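Local coordinates for protein methyltransferase type 12 (Clostridium thermocellum, PDB 3JWG) that probably transfers a methyl group from S-adenosylmethionine to the 2'-oxygen of the 3'-terminal nucleotide of small RNAs, here represented by its C-terminal methyltransferase domain, at residues A30-L36 with G102-V108; I109-E113 with V138-N142; P141-N146 with H162-R168. All blocks are in the same frame, centred on the assembly; numbering follows the deposited sequence.

Interaction 1. Residues A30-L36 with G102-V108; sequences AKKVIDL and GYDAATV
Thr107 and Asp35 face each other on neighbouring parallel strands, and their side chains meet at about a right angle: the hydroxyl OG1 of Thr107 donates to OD1 of Asp35 over 2.6 Å. The donor stands above the carboxylate plane, 45° out of it. Chi1 of Thr107, at 55°, sets OG1 between its own N and carbonyl carbon and leaves CG2 to meet Val33 CG1. Further back, the Tyr103 ring lies across the Ile34 side chain. CB of Ile34 sits over the ring centre, 3.7 Å from the centroid and close to the normal, a CH-pi contact, while Ile34 CG2 packs on Ala106 CB; Thr57 holds the Tyr103 hydroxyl from the next strand.

Where strand 32-36 begins, Asp104 turns its OD2 onto two consecutive amides. Lys31 N and Lys32 N each donate to OD2 over 3.0 Å, from opposite faces of the carboxylate and on its anti side. Asp104 N returns a bond of 2.8 Å to Lys32 O. The Lys32 chain bends at chi3 (-66°), which brings NZ within 2.9 Å of Gly102 O; a water accepts from NZ as well.

Behind these side chains runs the parallel pairing of 32-36 with 105-108. Ile34 N donates to Ala105 O, Thr107 N to Ile34 O and Leu36 N to Thr107 O. Helix 13-27 packs on the side of Val33, Ala105 and Thr107, and helix 117-131 on that of Leu36 and Ala106, the two-sided covering of a Rossmann-like methyltransferase sheet. Asp35 lies about 4 Å from the magnesium ion, measured from its side chain. Two amides gripping OD2 would probably stabilise the ionised form of Asp104, and the bond from Thr107 probably helps to set the rotation of the Asp35 carboxylate near the metal.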
loop_
_atom_site.group_PDB
_atom_site.type_symbol
_atom_site.label_atom_id
_atom_site.label_comp_id
_atom_site.label_asym_id
_atom_site.label_seq_id
_atom_site.Cartn_x
_atom_site.Cartn_y
_atom_site.Cartn_z
ATOM N N ALA A 30 -7.169 9.701 -8.917
ATOM C CA ALA A 30 -5.821 9.996 -8.445
ATOM C C ALA A 30 -4.880 9.894 -9.644
ATOM O O ALA A 30 -4.852 8.874 -10.327
ATOM C CB ALA A 30 -5.405 8.998 -7.349
ATOM N N LYS A 31 -4.119 10.955 -9.904
ATOM C CA LYS A 31 -3.191 10.974 -11.034
ATOM C C LYS A 31 -1.725 10.881 -10.615
ATOM O O LYS A 31 -0.869 10.485 -11.403
ATOM C CB LYS A 31 -3.426 12.235 -11.866
ATOM C CG LYS A 31 -4.828 12.296 -12.471
ATOM C CD LYS A 31 -5.014 13.546 -13.322
ATOM C CE LYS A 31 -6.398 13.579 -13.955
ATOM N NZ LYS A 31 -6.573 14.766 -14.829
ATOM N N LYS A 32 -1.441 11.246 -9.370
ATOM C CA LYS A 32 -0.083 11.182 -8.838
ATOM C C LYS A 32 -0.164 10.234 -7.648
ATOM O O LYS A 32 -0.807 10.543 -6.652
ATOM C CB LYS A 32 0.369 12.572 -8.389
ATOM C CG LYS A 32 0.467 13.577 -9.535
ATOM C CD LYS A 32 0.824 14.969 -9.032
ATOM C CE LYS A 32 -0.290 15.545 -8.165
ATOM N NZ LYS A 32 0.038 16.907 -7.655
ATOM N N VAL A 33 0.480 9.081 -7.761
ATOM C CA VAL A 33 0.423 8.074 -6.707
ATOM C C VAL A 33 1.789 7.665 -6.184
ATOM O O VAL A 33 2.726 7.467 -6.956
ATOM C CB VAL A 33 -0.292 6.802 -7.224
ATOM C CG1 VAL A 33 -0.401 5.764 -6.103
ATOM C CG2 VAL A 33 -1.672 7.171 -7.786
ATOM N N ILE A 34 1.896 7.527 -4.867
ATOM C CA ILE A 34 3.144 7.105 -4.258
ATOM C C ILE A 34 2.878 5.808 -3.496
ATOM O O ILE A 34 1.974 5.735 -2.658
ATOM C CB ILE A 34 3.721 8.195 -3.313
ATOM C CG1 ILE A 34 5.027 7.696 -2.691
ATOM C CG2 ILE A 34 2.707 8.576 -2.245
ATOM C CD1 ILE A 34 5.781 8.759 -1.931
ATOM N N ASP A 35 3.651 4.778 -3.813
ATOM C CA ASP A 35 3.484 3.481 -3.167
ATOM C C ASP A 35 4.582 3.313 -2.134
ATOM O O ASP A 35 5.761 3.151 -2.464
ATOM C CB ASP A 35 3.533 2.368 -4.221
ATOM C CG ASP A 35 3.231 0.991 -3.648
ATOM O OD1 ASP A 35 2.471 0.882 -2.659
ATOM O OD2 ASP A 35 3.751 0.009 -4.215
ATOM N N LEU A 36 4.179 3.387 -0.871
ATOM C CA LEU A 36 5.095 3.258 0.244
ATOM C C LEU A 36 5.286 1.771 0.559
ATOM O O LEU A 36 4.349 1.093 0.986
ATOM C CB LEU A 36 4.523 4.021 1.443
ATOM C CG LEU A 36 4.274 5.503 1.121
ATOM C CD1 LEU A 36 3.538 6.184 2.262
ATOM C CD2 LEU A 36 5.622 6.188 0.847
ATOM N N GLY A 102 2.950 16.246 -2.129
ATOM C CA GLY A 102 2.311 16.493 -3.411
ATOM C C GLY A 102 1.561 15.395 -4.143
ATOM O O GLY A 102 1.149 15.603 -5.285
ATOM N N TYR A 103 1.358 14.240 -3.513
ATOM C CA TYR A 103 0.655 13.151 -4.189
ATOM C C TYR A 103 -0.845 13.173 -3.956
ATOM O O TYR A 103 -1.314 13.699 -2.950
ATOM C CB TYR A 103 1.249 11.804 -3.750
ATOM C CG TYR A 103 2.619 11.583 -4.332
ATOM C CD1 TYR A 103 2.775 10.992 -5.584
ATOM C CD2 TYR A 103 3.759 12.072 -3.683
ATOM C CE1 TYR A 103 4.029 10.898 -6.185
ATOM C CE2 TYR A 103 5.019 11.988 -4.276
ATOM C CZ TYR A 103 5.146 11.405 -5.526
ATOM O OH TYR A 103 6.377 11.351 -6.139
ATOM N N ASP A 104 -1.602 12.616 -4.901
ATOM C CA ASP A 104 -3.059 12.566 -4.770
ATOM C C ASP A 104 -3.457 11.389 -3.877
ATOM O O ASP A 104 -4.471 11.431 -3.184
ATOM C CB ASP A 104 -3.737 12.380 -6.134
ATOM C CG ASP A 104 -3.562 13.576 -7.048
ATOM O OD1 ASP A 104 -3.706 14.729 -6.575
ATOM O OD2 ASP A 104 -3.294 13.353 -8.245
ATOM N N ALA A 105 -2.657 10.331 -3.914
ATOM C CA ALA A 105 -2.951 9.155 -3.111
ATOM C C ALA A 105 -1.693 8.384 -2.759
ATOM O O ALA A 105 -0.703 8.419 -3.497
ATOM C CB ALA A 105 -3.915 8.234 -3.867
ATOM N N ALA A 106 -1.743 7.696 -1.624
ATOM C CA ALA A 106 -0.634 6.871 -1.175
ATOM C C ALA A 106 -1.196 5.466 -0.984
ATOM O O ALA A 106 -2.316 5.295 -0.494
ATOM C CB ALA A 106 -0.065 7.394 0.149
ATOM N N THR A 107 -0.429 4.468 -1.402
ATOM C CA THR A 107 -0.834 3.077 -1.249
ATOM C C THR A 107 0.153 2.412 -0.287
ATOM O O THR A 107 1.358 2.692 -0.312
ATOM C CB THR A 107 -0.846 2.333 -2.607
ATOM O OG1 THR A 107 0.432 2.460 -3.233
ATOM C CG2 THR A 107 -1.918 2.925 -3.534
ATOM N N VAL A 108 -0.375 1.538 0.560
ATOM C CA VAL A 108 0.399 0.842 1.576
ATOM C C VAL A 108 -0.016 -0.626 1.537
ATOM O O VAL A 108 -1.032 -1.008 2.113
ATOM C CB VAL A 108 0.075 1.432 2.970
ATOM C CG1 VAL A 108 0.927 0.774 4.041
ATOM C CG2 VAL A 108 0.296 2.945 2.947
HETATM O O HOH W 1 -1.689 17.220 -5.573
#

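Interaction 2. Residues I109-E113 with V138-N142; sequences IEVIE and VSTPN. With MG (magnesium ion), chain B.
Glu113 and Thr140 supply the polar side-chain bond: OG1 of Thr140 donates to OE1 of Glu113 over 2.6 Å. The two side chains run alongside one another, pointing opposite ways, and the hydroxyl lies 73° out of the carboxylate plane, above it. Glu113 reaches this place through a chi1 of 63°, with CG between its backbone N and carbonyl carbon, and a second bend at chi2. Its other oxygen, OE2, lies 3.3 Å from CD of Pro141.

Backbone pairing is slight. Ile109 forms a single parallel bridge with Ser139, and Glu110 N makes a weak bond to Ser139 O. A water takes over where the two backbones part, accepting from Val111 N and donating to Ser139 O at 2.7 Å and to Glu113 OE1.

Apolar contact comes from Ile112, which lies across Val138, its CD1 3.7 Å from Val138 CG1; Phe171 of helix 168-182 packs against both.

Metal binding occupies the end of strand 105-109. Ile109 O binds the magnesium ion at 2.3 Å; three waters, at 2.4 to 2.5 Å, and Gly37 O are further ligands. One of those waters also accepts from Ile109 N. All the metal's ligands here, two backbone carbonyls and three waters, are neutral, which probably leaves much of its charge to be balanced from beyond the first shell.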
loop_
_atom_site.group_PDB
_atom_site.type_symbol
_atom_site.label_atom_id
_atom_site.label_comp_id
_atom_site.label_asym_id
_atom_site.label_seq_id
_atom_site.Cartn_x
_atom_site.Cartn_y
_atom_site.Cartn_z
ATOM N N ILE A 109 0.769 -1.441 0.841
ATOM C CA ILE A 109 0.460 -2.856 0.695
ATOM C C ILE A 109 1.552 -3.727 1.314
ATOM O O ILE A 109 2.730 -3.555 1.025
ATOM C CB ILE A 109 0.305 -3.211 -0.799
ATOM C CG1 ILE A 109 -0.678 -2.238 -1.453
ATOM C CG2 ILE A 109 -0.159 -4.660 -0.955
ATOM C CD1 ILE A 109 -0.773 -2.370 -2.954
ATOM N N GLU A 110 1.150 -4.657 2.174
ATOM C CA GLU A 110 2.089 -5.555 2.841
ATOM C C GLU A 110 3.189 -4.792 3.572
ATOM O O GLU A 110 4.383 -5.062 3.405
ATOM C CB GLU A 110 2.686 -6.526 1.822
ATOM C CG GLU A 110 1.611 -7.293 1.061
ATOM C CD GLU A 110 2.176 -8.346 0.127
ATOM O OE1 GLU A 110 3.097 -8.027 -0.658
ATOM O OE2 GLU A 110 1.686 -9.493 0.173
ATOM N N VAL A 111 2.770 -3.835 4.394
ATOM C CA VAL A 111 3.701 -3.026 5.161
ATOM C C VAL A 111 3.418 -3.027 6.657
ATOM O O VAL A 111 4.257 -3.461 7.445
ATOM C CB VAL A 111 3.692 -1.534 4.706
ATOM C CG1 VAL A 111 4.541 -0.696 5.652
ATOM C CG2 VAL A 111 4.223 -1.399 3.286
ATOM N N ILE A 112 2.228 -2.558 7.045
ATOM C CA ILE A 112 1.901 -2.419 8.461
ATOM C C ILE A 112 1.978 -3.669 9.316
ATOM O O ILE A 112 2.326 -3.576 10.489
ATOM C CB ILE A 112 0.505 -1.750 8.693
ATOM C CG1 ILE A 112 -0.621 -2.644 8.174
ATOM C CG2 ILE A 112 0.462 -0.389 8.023
ATOM C CD1 ILE A 112 -1.999 -2.128 8.524
ATOM N N GLU A 113 1.663 -4.831 8.748
ATOM C CA GLU A 113 1.719 -6.059 9.534
ATOM C C GLU A 113 3.157 -6.469 9.877
ATOM O O GLU A 113 3.367 -7.412 10.632
ATOM C CB GLU A 113 1.013 -7.204 8.800
ATOM C CG GLU A 113 1.658 -7.596 7.481
ATOM C CD GLU A 113 1.115 -6.815 6.293
ATOM O OE1 GLU A 113 0.550 -5.716 6.490
ATOM O OE2 GLU A 113 1.265 -7.306 5.159
ATOM N N VAL A 138 -4.788 1.273 2.403
ATOM C CA VAL A 138 -3.965 0.348 3.185
ATOM C C VAL A 138 -4.513 -1.059 3.012
ATOM O O VAL A 138 -5.698 -1.302 3.249
ATOM C CB VAL A 138 -3.978 0.685 4.702
ATOM C CG1 VAL A 138 -3.035 -0.258 5.446
ATOM C CG2 VAL A 138 -3.570 2.135 4.935
ATOM N N SER A 139 -3.653 -1.973 2.583
ATOM C CA SER A 139 -4.046 -3.365 2.383
ATOM C C SER A 139 -3.182 -4.258 3.262
ATOM O O SER A 139 -1.964 -4.086 3.335
ATOM C CB SER A 139 -3.863 -3.758 0.911
ATOM O OG SER A 139 -4.206 -5.114 0.691
ATOM N N THR A 140 -3.817 -5.218 3.928
ATOM C CA THR A 140 -3.101 -6.128 4.806
ATOM C C THR A 140 -3.907 -7.421 4.921
ATOM O O THR A 140 -5.127 -7.421 4.747
ATOM C CB THR A 140 -2.907 -5.482 6.210
ATOM O OG1 THR A 140 -1.973 -6.250 6.980
ATOM C CG2 THR A 140 -4.233 -5.392 6.953
ATOM N N PRO A 141 -3.224 -8.541 5.186
ATOM C CA PRO A 141 -3.867 -9.850 5.325
ATOM C C PRO A 141 -4.912 -9.899 6.434
ATOM O O PRO A 141 -4.825 -9.164 7.420
ATOM C CB PRO A 141 -2.696 -10.782 5.640
ATOM C CG PRO A 141 -1.554 -10.154 4.930
ATOM C CD PRO A 141 -1.758 -8.668 5.195
ATOM N N ASN A 142 -5.913 -10.757 6.258
ATOM C CA ASN A 142 -6.917 -10.949 7.290
ATOM C C ASN A 142 -6.431 -12.223 7.974
ATOM O O ASN A 142 -6.539 -13.320 7.414
ATOM C CB ASN A 142 -8.311 -11.151 6.684
ATOM C CG ASN A 142 -9.246 -11.914 7.616
ATOM O OD1 ASN A 142 -9.156 -11.795 8.847
ATOM N ND2 ASN A 142 -10.153 -12.693 7.034
HETATM MG MG MG B . 3.823 -2.790 -0.886
HETATM O O HOH W 2 3.019 -0.553 -0.475
HETATM O O HOH W 3 0.086 -3.061 4.746
HETATM O O HOH W 4 3.154 -2.402 -3.313
HETATM O O HOH W 5 4.375 -5.015 -1.980
#

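Interaction 3. Residues P141-N146 with H162-R168; sequences PNKEYN and HRFEWTR
Glu144 and Arg168 form a side-on salt bridge that a backbone amide reinforces. NE of Arg168 meets OE1 of Glu144 at 2.8 Å and NH2 of Arg168 meets OE2 at 2.9 Å, both N-H bonds nearly straight at 176°. Each oxygen lies in the guanidinium plane, yet the carboxylate is turned 61° against it, and both donors therefore come from above the carboxylate. OE1 takes a further bond from Arg168 N, almost in line with its C-O bond. Three donors of one residue thus fix the rotation of the Glu144 group.

Lys143 runs over the turn from His162 to Glu165. With chi1 at 180° its CG is trans to the backbone N, and CD comes to 3.1 Å from Glu165 O; beyond the bend at chi3, NZ makes a weak bond to Arg163 O. A water joins NZ to Glu165 O. Lys143 N donates to Trp166 O at 2.9 Å, from above the carbonyl plane. The turn is braced from within by ND1 of His162, which donates to OE2 of Glu165, while the Asn146 amide lies over one face of the His162 ring. OE2 of Glu165 also borders Pro141 CB at 3.6 Å.

A second water spans Pro141 O and Trp166 N. Thr167 is the N-cap of helix 168-182 and Arg168 its first residue, and the salt bridge therefore joins the start of that helix to the 3-10 segment beginning at Lys143, after strand 135-141. Trp166 meets Trp174 of the same helix edge-to-face, and Asn142 is held by carbonyls of Phe198 and Ser200, in the segment leading into strand 202-209.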
loop_
_atom_site.group_PDB
_atom_site.type_symbol
_atom_site.label_atom_id
_atom_site.label_comp_id
_atom_site.label_asym_id
_atom_site.label_seq_id
_atom_site.Cartn_x
_atom_site.Cartn_y
_atom_site.Cartn_z
ATOM N N PRO A 141 -3.224 -8.541 5.186
ATOM C CA PRO A 141 -3.867 -9.850 5.325
ATOM C C PRO A 141 -4.912 -9.899 6.434
ATOM O O PRO A 141 -4.825 -9.164 7.420
ATOM C CB PRO A 141 -2.696 -10.782 5.640
ATOM C CG PRO A 141 -1.554 -10.154 4.930
ATOM C CD PRO A 141 -1.758 -8.668 5.195
ATOM N N ASN A 142 -5.913 -10.757 6.258
ATOM C CA ASN A 142 -6.917 -10.949 7.290
ATOM C C ASN A 142 -6.431 -12.223 7.974
ATOM O O ASN A 142 -6.539 -13.320 7.414
ATOM C CB ASN A 142 -8.311 -11.151 6.684
ATOM C CG ASN A 142 -9.246 -11.914 7.616
ATOM O OD1 ASN A 142 -9.156 -11.795 8.847
ATOM N ND2 ASN A 142 -10.153 -12.693 7.034
ATOM N N LYS A 143 -5.862 -12.079 9.167
ATOM C CA LYS A 143 -5.329 -13.236 9.875
ATOM C C LYS A 143 -6.328 -14.368 10.069
ATOM O O LYS A 143 -5.962 -15.539 10.003
ATOM C CB LYS A 143 -4.770 -12.833 11.245
ATOM C CG LYS A 143 -4.203 -14.031 12.008
ATOM C CD LYS A 143 -3.254 -13.640 13.133
ATOM C CE LYS A 143 -3.960 -12.944 14.267
ATOM N NZ LYS A 143 -3.081 -12.929 15.485
ATOM N N GLU A 144 -7.586 -14.013 10.306
ATOM C CA GLU A 144 -8.638 -14.995 10.544
ATOM C C GLU A 144 -8.797 -15.988 9.398
ATOM O O GLU A 144 -9.209 -17.136 9.606
ATOM C CB GLU A 144 -9.950 -14.271 10.798
ATOM C CG GLU A 144 -9.946 -13.494 12.104
ATOM C CD GLU A 144 -11.144 -12.597 12.238
ATOM O OE1 GLU A 144 -11.051 -11.412 11.847
ATOM O OE2 GLU A 144 -12.187 -13.083 12.722
ATOM N N TYR A 145 -8.458 -15.548 8.194
ATOM C CA TYR A 145 -8.566 -16.406 7.029
ATOM C C TYR A 145 -7.736 -17.675 7.187
ATOM O O TYR A 145 -8.112 -18.737 6.695
ATOM C CB TYR A 145 -8.096 -15.666 5.780
ATOM C CG TYR A 145 -8.401 -16.410 4.505
ATOM C CD1 TYR A 145 -9.696 -16.437 3.990
ATOM C CD2 TYR A 145 -7.402 -17.099 3.820
ATOM C CE1 TYR A 145 -9.992 -17.131 2.823
ATOM C CE2 TYR A 145 -7.687 -17.801 2.648
ATOM C CZ TYR A 145 -8.984 -17.809 2.158
ATOM O OH TYR A 145 -9.279 -18.484 0.996
ATOM N N ASN A 146 -6.601 -17.560 7.871
ATOM C CA ASN A 146 -5.719 -18.700 8.059
ATOM C C ASN A 146 -6.193 -19.671 9.142
ATOM O O ASN A 146 -5.619 -20.747 9.302
ATOM C CB ASN A 146 -4.297 -18.226 8.374
ATOM C CG ASN A 146 -3.705 -17.364 7.262
ATOM O OD1 ASN A 146 -4.033 -16.180 7.129
ATOM N ND2 ASN A 146 -2.839 -17.961 6.450
ATOM N N HIS A 162 1.668 -17.013 10.633
ATOM C CA HIS A 162 0.778 -15.880 10.372
ATOM C C HIS A 162 0.413 -15.089 11.626
ATOM O O HIS A 162 -0.493 -14.256 11.598
ATOM C CB HIS A 162 -0.510 -16.382 9.708
ATOM C CG HIS A 162 -0.296 -16.990 8.358
ATOM N ND1 HIS A 162 -0.036 -16.235 7.234
ATOM C CD2 HIS A 162 -0.276 -18.283 7.955
ATOM C CE1 HIS A 162 0.136 -17.036 6.197
ATOM N NE2 HIS A 162 -0.004 -18.284 6.608
ATOM N N ARG A 163 1.129 -15.318 12.718
ATOM C CA ARG A 163 0.804 -14.647 13.972
ATOM C C ARG A 163 0.890 -13.124 13.928
ATOM O O ARG A 163 0.221 -12.435 14.705
ATOM C CB ARG A 163 1.699 -15.182 15.092
ATOM C CG ARG A 163 1.646 -16.689 15.250
ATOM C CD ARG A 163 3.057 -17.250 15.372
ATOM N NE ARG A 163 3.673 -16.912 16.638
ATOM C CZ ARG A 163 4.981 -16.907 16.868
ATOM N NH1 ARG A 163 5.850 -17.210 15.910
ATOM N NH2 ARG A 163 5.414 -16.622 18.083
ATOM N N PHE A 164 1.702 -12.592 13.027
ATOM C CA PHE A 164 1.825 -11.151 12.943
ATOM C C PHE A 164 0.831 -10.467 12.024
ATOM O O PHE A 164 0.863 -9.246 11.864
ATOM C CB PHE A 164 3.261 -10.769 12.602
ATOM C CG PHE A 164 4.130 -10.630 13.817
ATOM C CD1 PHE A 164 5.512 -10.684 13.725
ATOM C CD2 PHE A 164 3.549 -10.431 15.067
ATOM C CE1 PHE A 164 6.296 -10.541 14.858
ATOM C CE2 PHE A 164 4.324 -10.286 16.201
ATOM C CZ PHE A 164 5.695 -10.342 16.097
ATOM N N GLU A 165 -0.065 -11.251 11.435
ATOM C CA GLU A 165 -1.106 -10.672 10.599
ATOM C C GLU A 165 -2.164 -10.178 11.582
ATOM O O GLU A 165 -2.272 -10.685 12.706
ATOM C CB GLU A 165 -1.711 -11.715 9.662
ATOM C CG GLU A 165 -0.676 -12.378 8.789
ATOM C CD GLU A 165 -1.267 -13.307 7.757
ATOM O OE1 GLU A 165 -2.346 -13.887 8.003
ATOM O OE2 GLU A 165 -0.625 -13.473 6.700
ATOM N N TRP A 166 -2.942 -9.195 11.156
ATOM C CA TRP A 166 -3.967 -8.607 11.999
ATOM C C TRP A 166 -5.325 -9.206 11.718
ATOM O O TRP A 166 -5.619 -9.575 10.581
ATOM C CB TRP A 166 -4.049 -7.103 11.739
ATOM C CG TRP A 166 -2.797 -6.333 12.020
ATOM C CD1 TRP A 166 -1.556 -6.837 12.308
ATOM C CD2 TRP A 166 -2.666 -4.905 12.042
ATOM N NE1 TRP A 166 -0.661 -5.808 12.510
ATOM C CE2 TRP A 166 -1.317 -4.613 12.353
ATOM C CE3 TRP A 166 -3.559 -3.846 11.831
ATOM C CZ2 TRP A 166 -0.842 -3.303 12.461
ATOM C CZ3 TRP A 166 -3.087 -2.540 11.937
ATOM C CH2 TRP A 166 -1.737 -2.281 12.251
ATOM N N THR A 167 -6.155 -9.296 12.755
ATOM C CA THR A 167 -7.511 -9.810 12.587
ATOM C C THR A 167 -8.306 -8.643 12.009
ATOM O O THR A 167 -7.808 -7.516 11.939
ATOM C CB THR A 167 -8.165 -10.207 13.929
ATOM O OG1 THR A 167 -8.205 -9.067 14.796
ATOM C CG2 THR A 167 -7.379 -11.342 14.611
ATOM N N ARG A 168 -9.537 -8.905 11.590
ATOM C CA ARG A 168 -10.365 -7.843 11.038
ATOM C C ARG A 168 -10.682 -6.792 12.097
ATOM O O ARG A 168 -10.729 -5.596 11.806
ATOM C CB ARG A 168 -11.645 -8.439 10.449
ATOM C CG ARG A 168 -11.391 -9.206 9.155
ATOM C CD ARG A 168 -12.607 -10.028 8.740
ATOM N NE ARG A 168 -12.909 -11.071 9.717
ATOM C CZ ARG A 168 -13.954 -11.890 9.639
ATOM N NH1 ARG A 168 -14.803 -11.788 8.625
ATOM N NH2 ARG A 168 -14.151 -12.811 10.573
HETATM O O HOH W 6 -2.579 -8.361 8.593
HETATM O O HOH W 7 -2.799 -10.361 15.368
#

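In the fold
Interactions 1 and 2 are successive parts of one sheet: strand 105-109 pairs with 32-36 in interaction 1, and with 135-141 in interaction 2, their centres about 16 Å apart. They meet where Val108 O lies 2.8 Å from Ser139 N, a probable hydrogen bond. The magnesium ion sits at the C-terminal ends of strands 32-36 and 105-109, where the side chains of Asp35 and Ile109 are about 5 Å apart. Interaction 3 lies about 10 Å from interaction 2, centre to centre, and shares Pro141 and Asn142 with it; Ile112 CD1 packs on Trp166 CZ3 at 3.6 Å. Interactions 1 and 3 do not touch, and the side chain of Pro141 is about 10 Å from the metal.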